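Local coordinates for protein alcohol dehydrogenase (Thermus thermophilus, PDB 2EIH) that probably interconverts alcohols and carbonyl compounds with a nicotinamide dinucleotide cofactor, as a zinc-binding member of the medium-chain dehydrogenase family, at residues L149-A154 / A183-K188; D160-R165 / K238-T243; D169-A174 / I195-S200; A175-S180 / E330-F335; K225-L230 / I252-N257. One frame throughout, in Å; residues are numbered along the deposited sequence.

Contact 1. Residues L149-A154 / A183-K188; sequences LTFLTA and AIQIAK
In the helical layer over one face of the Rossmann-type sheet, helices 148-161 and 180-189 meet where Ala154 faces Ala183 and Ile186. The segment axes come within 9.7 Å of each other and cross at -47°. The shared surface is wholly buried, and no hydrogen bond spans it. Two small residues set the spacing at the closest point: Ala154 CB lies 4.2 Å from Ala183 CB and 3.7 Å from Ala183 N. A methyl at each site lets the backbones draw near, and Ala154 CA lies 5.0 Å from Ala183 CA. Ile186 reaches further across. Its CG1 branch stands beside its own backbone N (chi1 -68°) and runs on extended, which carries Ile186 CD1 to 3.9 Å from Ala154 CB and 3.8 Å from the carbonyl oxygen Phe151 O. Its branched side chain thus fits between an alanine and an aromatic, for Phe151 CD2 is 4.1 Å from Ile186 CD1. Further along the ring, Phe151 CZ is 4.2 Å from Gln185 NE2, which lies at the ring edge, near its plane; the amide itself stands almost perpendicular to the ring, at 82°. Although buried, this amide is satisfied at both ends: OE1 accepts from Lys310 N, and NE2 donates to Val181 O one turn earlier in its own helix. Ile300 of helix 297-306 packs on Phe151, linking the pair to a third helix. Helices packed together over one face of a parallel sheet form one outer layer of the alpha/beta/alpha Rossmann fold.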
# COMPACT_ATOMS: atom_id res chain seq x y z
N LEU A 149 -2.95 -25.19 -6.65
CA LEU A 149 -4.30 -24.64 -6.48
C LEU A 149 -4.62 -24.12 -5.07
O LEU A 149 -4.94 -22.94 -4.91
CB LEU A 149 -5.33 -25.69 -6.92
CG LEU A 149 -6.80 -25.38 -7.32
CD1 LEU A 149 -7.48 -24.56 -6.24
CD2 LEU A 149 -6.85 -24.67 -8.66
N THR A 150 -4.55 -24.97 -4.04
CA THR A 150 -4.88 -24.47 -2.70
C THR A 150 -3.88 -23.49 -2.13
O THR A 150 -4.28 -22.50 -1.52
CB THR A 150 -5.09 -25.61 -1.66
OG1 THR A 150 -4.02 -26.56 -1.75
CG2 THR A 150 -6.42 -26.31 -1.88
N PHE A 151 -2.59 -23.74 -2.30
CA PHE A 151 -1.64 -22.78 -1.76
C PHE A 151 -1.76 -21.39 -2.39
O PHE A 151 -1.64 -20.39 -1.70
CB PHE A 151 -0.21 -23.31 -1.82
CG PHE A 151 0.12 -24.20 -0.66
CD1 PHE A 151 -0.25 -25.53 -0.69
CD2 PHE A 151 0.65 -23.66 0.51
CE1 PHE A 151 -0.11 -26.33 0.45
CE2 PHE A 151 0.79 -24.44 1.65
CZ PHE A 151 0.41 -25.79 1.61
N LEU A 152 -2.04 -21.33 -3.69
CA LEU A 152 -2.19 -20.03 -4.33
C LEU A 152 -3.42 -19.29 -3.84
O LEU A 152 -3.38 -18.08 -3.64
CB LEU A 152 -2.27 -20.19 -5.85
CG LEU A 152 -0.94 -20.55 -6.50
CD1 LEU A 152 -1.19 -21.18 -7.86
CD2 LEU A 152 -0.09 -19.30 -6.64
N THR A 153 -4.51 -20.02 -3.64
CA THR A 153 -5.75 -19.43 -3.18
C THR A 153 -5.61 -18.95 -1.74
O THR A 153 -6.06 -17.86 -1.40
CB THR A 153 -6.90 -20.45 -3.28
OG1 THR A 153 -7.07 -20.82 -4.65
CG2 THR A 153 -8.19 -19.86 -2.74
N ALA A 154 -4.98 -19.76 -0.91
CA ALA A 154 -4.78 -19.41 0.49
C ALA A 154 -3.83 -18.23 0.61
O ALA A 154 -3.96 -17.40 1.51
CB ALA A 154 -4.21 -20.61 1.25
N ALA A 183 -3.91 -22.21 4.52
CA ALA A 183 -4.13 -20.94 5.20
C ALA A 183 -3.59 -20.90 6.62
O ALA A 183 -3.11 -19.87 7.09
CB ALA A 183 -5.61 -20.59 5.21
N ILE A 184 -3.67 -22.02 7.32
CA ILE A 184 -3.16 -22.06 8.68
C ILE A 184 -1.65 -21.87 8.68
O ILE A 184 -1.11 -21.09 9.48
CB ILE A 184 -3.57 -23.39 9.35
CG1 ILE A 184 -5.10 -23.40 9.50
CG2 ILE A 184 -2.89 -23.53 10.71
CD1 ILE A 184 -5.69 -24.67 10.02
N GLN A 185 -0.97 -22.55 7.76
CA GLN A 185 0.49 -22.49 7.62
C GLN A 185 1.00 -21.15 7.06
O GLN A 185 2.02 -20.64 7.52
CB GLN A 185 0.99 -23.63 6.72
CG GLN A 185 0.70 -25.03 7.26
CD GLN A 185 1.19 -26.13 6.35
OE1 GLN A 185 2.39 -26.39 6.26
NE2 GLN A 185 0.26 -26.78 5.66
N ILE A 186 0.32 -20.61 6.07
CA ILE A 186 0.76 -19.34 5.50
C ILE A 186 0.55 -18.27 6.57
O ILE A 186 1.40 -17.41 6.77
CB ILE A 186 -0.03 -19.02 4.22
CG1 ILE A 186 0.37 -20.02 3.14
CG2 ILE A 186 0.26 -17.60 3.77
CD1 ILE A 186 -0.45 -19.97 1.90
N ALA A 187 -0.59 -18.36 7.25
CA ALA A 187 -0.92 -17.42 8.32
C ALA A 187 0.20 -17.38 9.35
O ALA A 187 0.68 -16.30 9.72
CB ALA A 187 -2.23 -17.83 9.00
N LYS A 188 0.61 -18.55 9.84
CA LYS A 188 1.69 -18.61 10.83
C LYS A 188 2.99 -18.07 10.23
O LYS A 188 3.75 -17.37 10.91
CB LYS A 188 1.89 -20.04 11.30
CG LYS A 188 0.75 -20.57 12.17
CD LYS A 188 0.65 -19.81 13.48
CE LYS A 188 1.97 -19.86 14.24
NZ LYS A 188 1.86 -19.17 15.55

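Contact 2. Residues D160-R165 / K238-T243; sequences DKLGVR and KVVDHT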
# COMPACT_ATOMS: atom_id res chain seq x y z
N ASP A 160 -2.21 -11.11 0.29
CA ASP A 160 -2.75 -9.95 -0.42
C ASP A 160 -4.08 -9.40 0.13
O ASP A 160 -4.18 -8.22 0.45
CB ASP A 160 -2.89 -10.28 -1.91
CG ASP A 160 -1.57 -10.77 -2.53
OD1 ASP A 160 -0.54 -10.07 -2.38
OD2 ASP A 160 -1.56 -11.85 -3.17
N LYS A 161 -5.10 -10.24 0.24
CA LYS A 161 -6.40 -9.82 0.74
C LYS A 161 -6.43 -9.41 2.21
O LYS A 161 -6.80 -8.29 2.54
CB LYS A 161 -7.43 -10.93 0.52
CG LYS A 161 -8.41 -10.68 -0.61
CD LYS A 161 -7.76 -10.41 -1.95
CE LYS A 161 -8.86 -10.25 -2.97
NZ LYS A 161 -8.43 -9.76 -4.30
N LEU A 162 -6.06 -10.33 3.10
CA LEU A 162 -6.08 -10.04 4.52
C LEU A 162 -4.88 -9.26 5.04
O LEU A 162 -4.93 -8.68 6.13
CB LEU A 162 -6.21 -11.34 5.31
CG LEU A 162 -7.47 -12.17 5.06
CD1 LEU A 162 -7.21 -13.60 5.51
CD2 LEU A 162 -8.66 -11.57 5.79
N GLY A 163 -3.79 -9.26 4.27
CA GLY A 163 -2.59 -8.56 4.72
C GLY A 163 -2.16 -9.01 6.11
O GLY A 163 -1.74 -8.20 6.94
N VAL A 164 -2.26 -10.31 6.37
CA VAL A 164 -1.87 -10.84 7.68
C VAL A 164 -0.45 -10.41 8.04
O VAL A 164 0.45 -10.42 7.20
CB VAL A 164 -2.00 -12.38 7.72
CG1 VAL A 164 -1.32 -12.94 8.95
CG2 VAL A 164 -3.48 -12.76 7.73
N ARG A 165 -0.26 -10.01 9.29
CA ARG A 165 1.04 -9.56 9.79
C ARG A 165 1.23 -10.05 11.23
O ARG A 165 0.27 -10.41 11.90
CB ARG A 165 1.11 -8.03 9.74
CG ARG A 165 0.15 -7.32 10.69
CD ARG A 165 -0.26 -5.92 10.20
NE ARG A 165 0.87 -5.00 10.06
CZ ARG A 165 1.45 -4.70 8.90
NH1 ARG A 165 1.01 -5.25 7.77
NH2 ARG A 165 2.46 -3.85 8.85
N LYS A 238 -8.29 -11.11 11.40
CA LYS A 238 -8.39 -11.60 10.03
C LYS A 238 -9.05 -12.96 10.01
O LYS A 238 -8.78 -13.79 10.87
CB LYS A 238 -7.00 -11.72 9.40
CG LYS A 238 -6.46 -10.45 8.78
CD LYS A 238 -6.35 -9.32 9.78
CE LYS A 238 -5.85 -8.04 9.12
NZ LYS A 238 -4.38 -7.97 8.95
N VAL A 239 -9.91 -13.19 9.02
CA VAL A 239 -10.61 -14.47 8.91
C VAL A 239 -10.55 -15.10 7.52
O VAL A 239 -10.83 -14.45 6.52
CB VAL A 239 -12.09 -14.32 9.30
CG1 VAL A 239 -12.79 -15.66 9.20
CG2 VAL A 239 -12.20 -13.76 10.71
N VAL A 240 -10.17 -16.37 7.48
CA VAL A 240 -10.12 -17.10 6.22
C VAL A 240 -11.28 -18.08 6.19
O VAL A 240 -11.32 -19.01 6.99
CB VAL A 240 -8.82 -17.90 6.08
CG1 VAL A 240 -8.81 -18.61 4.74
CG2 VAL A 240 -7.62 -16.99 6.23
N ASP A 241 -12.22 -17.86 5.28
CA ASP A 241 -13.39 -18.71 5.18
C ASP A 241 -13.57 -19.27 3.77
O ASP A 241 -13.46 -18.53 2.79
CB ASP A 241 -14.63 -17.90 5.57
CG ASP A 241 -15.84 -18.77 5.77
OD1 ASP A 241 -16.94 -18.23 5.99
OD2 ASP A 241 -15.69 -20.00 5.73
N HIS A 242 -13.84 -20.56 3.65
CA HIS A 242 -14.03 -21.15 2.32
C HIS A 242 -15.37 -21.87 2.26
O HIS A 242 -15.66 -22.57 1.30
CB HIS A 242 -12.93 -22.15 1.99
CG HIS A 242 -12.98 -23.39 2.82
ND1 HIS A 242 -12.53 -23.44 4.12
CD2 HIS A 242 -13.47 -24.63 2.55
CE1 HIS A 242 -12.74 -24.64 4.62
NE2 HIS A 242 -13.31 -25.38 3.69
N THR A 243 -16.17 -21.70 3.30
CA THR A 243 -17.47 -22.34 3.35
C THR A 243 -18.57 -21.29 3.32
O THR A 243 -19.34 -21.21 2.35
CB THR A 243 -17.59 -23.22 4.60
OG1 THR A 243 -17.43 -22.42 5.79
CG2 THR A 243 -16.52 -24.31 4.58
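Lys238 NZ donates to Leu162 O at 3.0 Å, arriving nearly in line with the carbonyl (161° at the oxygen), and makes a weak bond to Gly163 O at 3.3 Å. The ammonium also forms a salt bridge with Asp168, whose carboxylate in turn accepts from Arg165 N, so the acid probably balances the buried ammonium and also ties down Arg165 N. Bends at chi2 (59°) and chi4 (-82°) fold the long lysine chain back over the turn and bring NZ to the two carbonyls. These carbonyls come just where the chain leaves helix 148-161, and Gly163, with a positive phi that suits glycine, is the first residue off helical angles. Here the helix leading into the Rossmann domain is tied to strand 236-241, a central strand of its parallel sheet. The methylenes of the lysine do the work of an apolar residue: Leu162 CB sits 3.6 Å from Lys238 CG, and Val164 CG2 touches the same CG at 3.9 Å, the valine and the lysine lying alongside each other, pointing opposite ways. Leu162 carries the packing onward, its CD1 pressed to 3.5 Å from Val240 CG2, tighter than usual for carbons, with the two side chains at about a right angle. The other branch meets backbone, where Leu162 CD2 lies 3.7 Å from Val239 O. At the far end of the strand, Asp241 OD2 accepts from Thr243 N in an Asx turn, although Thr243 is poorly ordered. Lys161 packs on Gln283 of a second subunit, and Arg165 on Val159 of a third.

Contact 3. Residues D169-A174 / I195-S200; sequences DVLVMA and IATAGS
Ile195 stands in parallel register with Leu171, and Ala196 with Val172, the strand axes 4.8 Å apart and turned by 15°. Ile195 is gripped on both of its peptide groups: its N donates to Val170 O at 2.9 Å, and its O accepts from Val172 N at 3.0 Å. One step on, Thr197 N bonds Val172 O at 3.1 Å, and the CA-H groups of Leu171 and Ala196 also point at strand carbonyls. The first strand of the sheet, 169-172, is here joined to the second, 193-198, through helix 180-189 in the beta-alpha-beta crossover of a Rossmann fold. On the face under that helix lie Val172 and Ala196, both packed against Ile184; the small alanine leaves the helix room to lie close. On the other face Leu171 has CG anti to its backbone N (chi1 170°), with CD1 swung out to the neighbouring strand, 3.7 Å from Thr197 CG2 and 4.2 Å from Ile195 CG2. Thr197 turns its hydroxyl towards the loop after strand 169-172: OG1, set between its backbone N and carbonyl carbon, takes a weak bond from Ala174 N at 3.4 Å, while Met173 SD approaches the same oxygen just as closely. At the opposite end the methyl CD1 of Ile195 rests 3.8 Å from Asp169 OD2, an acid whose charge is met by Lys234 and Arg193. Beyond the second strand, Ser200 takes the N-cap of helix 201-210, its OG bonded to Lys203 N.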
# COMPACT_ATOMS: atom_id res chain seq x y z
N ASP A 169 -4.54 -11.86 14.89
CA ASP A 169 -5.27 -13.04 15.31
C ASP A 169 -6.02 -13.46 14.06
O ASP A 169 -6.95 -12.78 13.63
CB ASP A 169 -6.23 -12.71 16.44
CG ASP A 169 -5.57 -12.83 17.79
OD1 ASP A 169 -5.61 -11.86 18.57
OD2 ASP A 169 -5.00 -13.92 18.08
N VAL A 170 -5.57 -14.55 13.45
CA VAL A 170 -6.20 -15.06 12.25
C VAL A 170 -7.11 -16.25 12.59
O VAL A 170 -6.72 -17.14 13.35
CB VAL A 170 -5.14 -15.52 11.22
CG1 VAL A 170 -5.82 -16.08 9.98
CG2 VAL A 170 -4.25 -14.35 10.83
N LEU A 171 -8.32 -16.24 12.06
CA LEU A 171 -9.27 -17.33 12.28
C LEU A 171 -9.43 -18.07 10.95
O LEU A 171 -9.75 -17.45 9.93
CB LEU A 171 -10.63 -16.78 12.73
CG LEU A 171 -11.84 -17.74 12.80
CD1 LEU A 171 -11.68 -18.73 13.96
CD2 LEU A 171 -13.11 -16.92 13.00
N VAL A 172 -9.18 -19.37 10.97
CA VAL A 172 -9.32 -20.20 9.77
C VAL A 172 -10.51 -21.15 10.00
O VAL A 172 -10.56 -21.86 11.01
CB VAL A 172 -8.06 -21.05 9.52
CG1 VAL A 172 -8.23 -21.87 8.24
CG2 VAL A 172 -6.84 -20.15 9.42
N MET A 173 -11.45 -21.18 9.06
CA MET A 173 -12.64 -22.02 9.17
C MET A 173 -12.50 -23.42 8.59
O MET A 173 -11.86 -23.63 7.55
CB MET A 173 -13.84 -21.33 8.52
CG MET A 173 -14.29 -20.06 9.18
SD MET A 173 -14.95 -20.33 10.83
CE MET A 173 -16.71 -20.58 10.44
N ALA A 174 -13.12 -24.38 9.28
CA ALA A 174 -13.14 -25.78 8.86
C ALA A 174 -11.78 -26.32 8.44
O ALA A 174 -11.48 -26.38 7.26
CB ALA A 174 -14.14 -25.95 7.72
N ILE A 195 -6.23 -19.39 15.08
CA ILE A 195 -7.28 -20.06 15.81
C ILE A 195 -8.00 -20.82 14.70
O ILE A 195 -8.49 -20.20 13.76
CB ILE A 195 -8.26 -19.06 16.47
CG1 ILE A 195 -7.52 -18.12 17.40
CG2 ILE A 195 -9.31 -19.80 17.24
CD1 ILE A 195 -6.78 -16.94 16.68
N ALA A 196 -8.05 -22.14 14.78
CA ALA A 196 -8.71 -22.93 13.74
C ALA A 196 -9.98 -23.61 14.26
O ALA A 196 -10.03 -24.05 15.40
CB ALA A 196 -7.75 -23.97 13.19
N THR A 197 -11.00 -23.70 13.41
CA THR A 197 -12.24 -24.35 13.80
C THR A 197 -12.52 -25.55 12.90
O THR A 197 -12.22 -25.53 11.70
CB THR A 197 -13.45 -23.39 13.73
OG1 THR A 197 -13.71 -23.04 12.36
CG2 THR A 197 -13.17 -22.12 14.53
N ALA A 198 -13.09 -26.60 13.49
CA ALA A 198 -13.43 -27.82 12.77
C ALA A 198 -14.61 -28.48 13.46
O ALA A 198 -15.04 -28.01 14.52
CB ALA A 198 -12.25 -28.77 12.74
N GLY A 199 -15.13 -29.55 12.87
CA GLY A 199 -16.27 -30.24 13.46
C GLY A 199 -15.95 -31.39 14.39
O GLY A 199 -16.65 -31.60 15.38
N SER A 200 -14.91 -32.15 14.07
CA SER A 200 -14.49 -33.29 14.88
C SER A 200 -13.28 -32.91 15.72
O SER A 200 -12.59 -31.95 15.40
CB SER A 200 -14.11 -34.45 13.97
OG SER A 200 -12.94 -34.15 13.23

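Contact 4. Residues A175-S180 / E330-F335; sequences AGSGVS and EERRVF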
# COMPACT_ATOMS: atom_id res chain seq x y z
N ALA A 175 -10.98 -26.74 9.41
CA ALA A 175 -9.65 -27.26 9.12
C ALA A 175 -9.66 -28.57 8.33
O ALA A 175 -10.55 -29.40 8.49
CB ALA A 175 -8.87 -27.45 10.41
N GLY A 176 -8.66 -28.73 7.46
CA GLY A 176 -8.54 -29.93 6.65
C GLY A 176 -9.31 -29.90 5.35
O GLY A 176 -9.04 -30.65 4.42
N SER A 177 -10.29 -29.00 5.29
CA SER A 177 -11.13 -28.86 4.12
C SER A 177 -10.84 -27.57 3.34
O SER A 177 -10.69 -26.49 3.92
CB SER A 177 -12.59 -28.89 4.57
OG SER A 177 -13.50 -28.94 3.47
N GLY A 178 -10.75 -27.71 2.02
CA GLY A 178 -10.49 -26.57 1.16
C GLY A 178 -9.10 -25.98 1.27
O GLY A 178 -8.09 -26.68 1.13
N VAL A 179 -9.04 -24.68 1.55
CA VAL A 179 -7.77 -23.99 1.67
C VAL A 179 -7.29 -23.79 3.11
O VAL A 179 -6.28 -23.15 3.33
CB VAL A 179 -7.85 -22.62 0.99
CG1 VAL A 179 -7.98 -22.80 -0.52
CG2 VAL A 179 -9.04 -21.84 1.53
N SER A 180 -8.01 -24.35 4.07
CA SER A 180 -7.64 -24.19 5.48
C SER A 180 -6.23 -24.72 5.79
O SER A 180 -5.46 -24.05 6.48
CB SER A 180 -8.66 -24.88 6.38
OG SER A 180 -8.81 -26.24 6.07
N GLU A 330 -16.58 -34.84 -2.20
CA GLU A 330 -17.90 -34.25 -2.04
C GLU A 330 -18.44 -34.35 -0.62
O GLU A 330 -19.23 -33.50 -0.20
CB GLU A 330 -18.89 -34.89 -3.01
CG GLU A 330 -18.69 -34.47 -4.45
CD GLU A 330 -19.85 -34.86 -5.32
OE1 GLU A 330 -20.13 -36.07 -5.45
OE2 GLU A 330 -20.50 -33.94 -5.88
N GLU A 331 -18.02 -35.38 0.11
CA GLU A 331 -18.49 -35.57 1.48
C GLU A 331 -17.63 -34.86 2.53
O GLU A 331 -17.87 -34.99 3.73
CB GLU A 331 -18.58 -37.07 1.80
CG GLU A 331 -17.25 -37.77 2.03
CD GLU A 331 -17.40 -39.29 2.24
OE1 GLU A 331 -16.47 -39.92 2.79
OE2 GLU A 331 -18.45 -39.85 1.84
N ARG A 332 -16.64 -34.09 2.08
CA ARG A 332 -15.73 -33.35 2.95
C ARG A 332 -15.32 -34.13 4.21
O ARG A 332 -15.23 -33.56 5.30
CB ARG A 332 -16.35 -32.01 3.38
CG ARG A 332 -16.13 -30.83 2.42
CD ARG A 332 -17.27 -30.66 1.41
NE ARG A 332 -17.07 -29.48 0.56
CZ ARG A 332 -17.87 -29.14 -0.45
NH1 ARG A 332 -17.61 -28.05 -1.16
NH2 ARG A 332 -18.93 -29.89 -0.75
N ARG A 333 -15.05 -35.42 4.06
CA ARG A 333 -14.66 -36.24 5.20
C ARG A 333 -13.15 -36.32 5.35
O ARG A 333 -12.61 -36.16 6.44
CB ARG A 333 -15.27 -37.63 5.07
CG ARG A 333 -15.05 -38.52 6.27
CD ARG A 333 -15.92 -39.78 6.21
NE ARG A 333 -15.53 -40.72 5.16
CZ ARG A 333 -14.39 -41.40 5.13
NH1 ARG A 333 -13.50 -41.24 6.10
NH2 ARG A 333 -14.15 -42.26 4.15
N VAL A 334 -12.46 -36.57 4.24
CA VAL A 334 -11.01 -36.67 4.28
C VAL A 334 -10.33 -35.36 4.67
O VAL A 334 -10.68 -34.30 4.16
CB VAL A 334 -10.48 -37.14 2.92
CG1 VAL A 334 -8.98 -36.90 2.84
CG2 VAL A 334 -10.77 -38.62 2.75
N PHE A 335 -9.37 -35.45 5.58
CA PHE A 335 -8.61 -34.28 6.02
C PHE A 335 -7.40 -34.18 5.10
O PHE A 335 -6.50 -35.03 5.14
CB PHE A 335 -8.12 -34.46 7.46
CG PHE A 335 -7.49 -33.23 8.06
CD1 PHE A 335 -8.24 -32.34 8.83
CD2 PHE A 335 -6.14 -32.94 7.83
CE1 PHE A 335 -7.67 -31.19 9.36
CE2 PHE A 335 -5.56 -31.79 8.36
CZ PHE A 335 -6.32 -30.91 9.13
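The Phe335 ring turns one face to the CA of Gly176, which sits over it about 21° off the ring normal in a CH-pi contact, although the modelled approach is too close to be trusted in detail. Beside the glycine, Ala175 CB lies 4.1 Å from Phe335 CE1, while Lys203 and Arg206 of helix 201-210 also touch the ring. Phe335 directs CG away from its own amide nitrogen (chi1 -172°), which brings the ring against the loop. Gly176 suits its backbone angles, where phi is positive (86°) and easy for glycine. Residues 175-180 link the first strand of the Rossmann fold to the following helix, and their glycine-rich sequence is consistent with the dinucleotide-binding loop of relatives. The loop includes a type II' turn from Ser177 to Ser180 with Gly178 second, a position whose positive phi again favours glycine. Against it, Ser177 OG touches the aliphatic Arg332 CG at 3.4 Å. Arg332 itself ends helix 322-330 in a Schellman motif, and its side chain also packs on His41. A salt bridge between Arg333 NE and Glu331 OE1, at 2.7 Å, joins the residues on either side of Arg332.

Contact 5. Residues K225-L230 / I252-N257; sequences KEVRRL and IKATAN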
# COMPACT_ATOMS: atom_id res chain seq x y z
N LYS A 225 -18.45 -17.40 20.42
CA LYS A 225 -18.14 -16.88 21.75
C LYS A 225 -16.79 -17.37 22.23
O LYS A 225 -16.10 -16.67 22.98
CB LYS A 225 -19.21 -17.29 22.74
CG LYS A 225 -20.57 -16.66 22.47
CD LYS A 225 -21.65 -17.23 23.38
CE LYS A 225 -22.95 -16.44 23.24
NZ LYS A 225 -22.80 -15.01 23.65
N GLU A 226 -16.40 -18.56 21.80
CA GLU A 226 -15.11 -19.10 22.20
C GLU A 226 -13.98 -18.36 21.50
O GLU A 226 -12.93 -18.10 22.09
CB GLU A 226 -15.04 -20.60 21.93
CG GLU A 226 -15.41 -21.43 23.14
CD GLU A 226 -14.52 -21.11 24.33
OE1 GLU A 226 -13.31 -21.42 24.28
OE2 GLU A 226 -15.02 -20.53 25.32
N VAL A 227 -14.20 -18.01 20.24
CA VAL A 227 -13.18 -17.29 19.50
C VAL A 227 -12.97 -15.94 20.18
O VAL A 227 -11.84 -15.51 20.37
CB VAL A 227 -13.60 -17.10 18.02
CG1 VAL A 227 -12.50 -16.39 17.25
CG2 VAL A 227 -13.89 -18.45 17.39
N ARG A 228 -14.06 -15.28 20.55
CA ARG A 228 -13.97 -14.00 21.22
C ARG A 228 -13.19 -14.17 22.52
O ARG A 228 -12.26 -13.41 22.81
CB ARG A 228 -15.37 -13.47 21.54
CG ARG A 228 -16.32 -13.41 20.36
CD ARG A 228 -16.04 -12.23 19.45
NE ARG A 228 -16.29 -10.96 20.12
CZ ARG A 228 -16.38 -9.79 19.48
NH1 ARG A 228 -16.61 -8.68 20.17
NH2 ARG A 228 -16.27 -9.74 18.16
N ARG A 229 -13.56 -15.18 23.31
CA ARG A 229 -12.91 -15.46 24.59
C ARG A 229 -11.42 -15.76 24.39
O ARG A 229 -10.59 -15.41 25.24
CB ARG A 229 -13.58 -16.67 25.26
CG ARG A 229 -13.13 -16.94 26.69
CD ARG A 229 -13.65 -18.29 27.20
NE ARG A 229 -12.80 -19.40 26.76
CZ ARG A 229 -11.53 -19.55 27.15
NH1 ARG A 229 -10.98 -18.67 27.98
NH2 ARG A 229 -10.82 -20.58 26.71
N LEU A 230 -11.10 -16.39 23.27
CA LEU A 230 -9.73 -16.76 22.93
C LEU A 230 -8.87 -15.62 22.39
O LEU A 230 -7.66 -15.80 22.22
CB LEU A 230 -9.75 -17.92 21.94
CG LEU A 230 -9.33 -19.30 22.47
CD1 LEU A 230 -9.60 -19.41 23.96
CD2 LEU A 230 -10.05 -20.40 21.70
N ILE A 252 -19.01 -13.58 11.30
CA ILE A 252 -19.21 -12.15 11.48
C ILE A 252 -19.25 -11.78 12.95
O ILE A 252 -18.78 -10.72 13.36
CB ILE A 252 -20.51 -11.69 10.82
CG1 ILE A 252 -20.39 -11.84 9.31
CG2 ILE A 252 -20.81 -10.25 11.21
CD1 ILE A 252 -21.61 -11.34 8.56
N LYS A 253 -19.80 -12.69 13.74
CA LYS A 253 -19.92 -12.49 15.18
C LYS A 253 -18.53 -12.62 15.83
O LYS A 253 -18.20 -11.91 16.79
CB LYS A 253 -20.88 -13.53 15.76
CG LYS A 253 -21.77 -13.03 16.89
CD LYS A 253 -22.97 -12.23 16.37
CE LYS A 253 -24.01 -13.13 15.70
NZ LYS A 253 -24.57 -14.14 16.65
N ALA A 254 -17.73 -13.53 15.29
CA ALA A 254 -16.39 -13.79 15.81
C ALA A 254 -15.34 -12.80 15.32
O ALA A 254 -14.21 -12.78 15.82
CB ALA A 254 -15.97 -15.20 15.45
N THR A 255 -15.71 -11.98 14.35
CA THR A 255 -14.78 -11.02 13.79
C THR A 255 -14.70 -9.75 14.63
O THR A 255 -15.71 -9.15 14.99
CB THR A 255 -15.19 -10.67 12.35
OG1 THR A 255 -15.32 -11.88 11.60
CG2 THR A 255 -14.13 -9.80 11.70
N ALA A 256 -13.48 -9.34 14.94
CA ALA A 256 -13.26 -8.14 15.73
C ALA A 256 -13.62 -6.92 14.90
O ALA A 256 -13.83 -7.02 13.69
CB ALA A 256 -11.82 -8.05 16.19
N ASN A 257 -13.69 -5.76 15.55
CA ASN A 257 -14.01 -4.53 14.85
C ASN A 257 -12.94 -4.22 13.80
O ASN A 257 -11.75 -4.48 14.00
CB ASN A 257 -14.13 -3.38 15.86
CG ASN A 257 -15.29 -3.57 16.82
OD1 ASN A 257 -15.37 -2.90 17.85
ND2 ASN A 257 -16.21 -4.48 16.49
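In Arg228, CG stands beside the backbone N (chi1 -53°), and bends at chi2 (-77°) and chi3 (-65°) curl the side chain around the end of helix 248-254, bringing Arg228 NH2 to 3.2 Å from Lys253 O and 3.3 Å from Thr255 O. The second carbonyl lies at the guanidinium edge, in its plane. A long, flexible arginine suits this place: its apolar part passes over the helix, Arg228 CD lying 4.0 Å from Ala254 CA, while the guanidinium comes to lie beside the chain that leaves the helix. Arg282 brings a like charge near the same NH2. Alongside, Val227 CB meets Ala254 CB at 4.0 Å, a branched side chain against a small one, and both residues pack on Leu171 of strand 169-172. Helices 223-230 and 248-254 thus cover the same face of the parallel Rossmann sheet, the one away from helix 180-189. Where the second helix ends, Thr255 OG1 is hydrogen-bonded to Val251 O, and the chain passes straight into strand 255-256. On helix 223-230, one turn of side chains is stitched together by the salt bridge from Arg229 NE to Glu226 OE2 (2.9 Å), the oxygen lying in the guanidinium plane.

All five contacts belong to or border the Rossmann domain, and all lie away from the four-cysteine zinc site of Cys93, Cys96, Cys99 and Cys107. Contact 3 pairs two strands of the sheet: strand 236-241 of contact 2 pairs with the first of them, and the two centres are about 12 Å apart. Contact 1 covers one face, Ile184 CG1 lying 3.7 Å from Val172 CG2, while contact 5 covers the other, Val227 CG2 lying 4.1 Å from Leu171 CD1; their nearest atoms remain about 12 Å apart. Contact 4 lies at the carboxyl end of strand 169-172, with Thr197 O 2.9 Å from Ala175 N, and Val179 of its loop packs on Thr150 and Thr153 of contact 1.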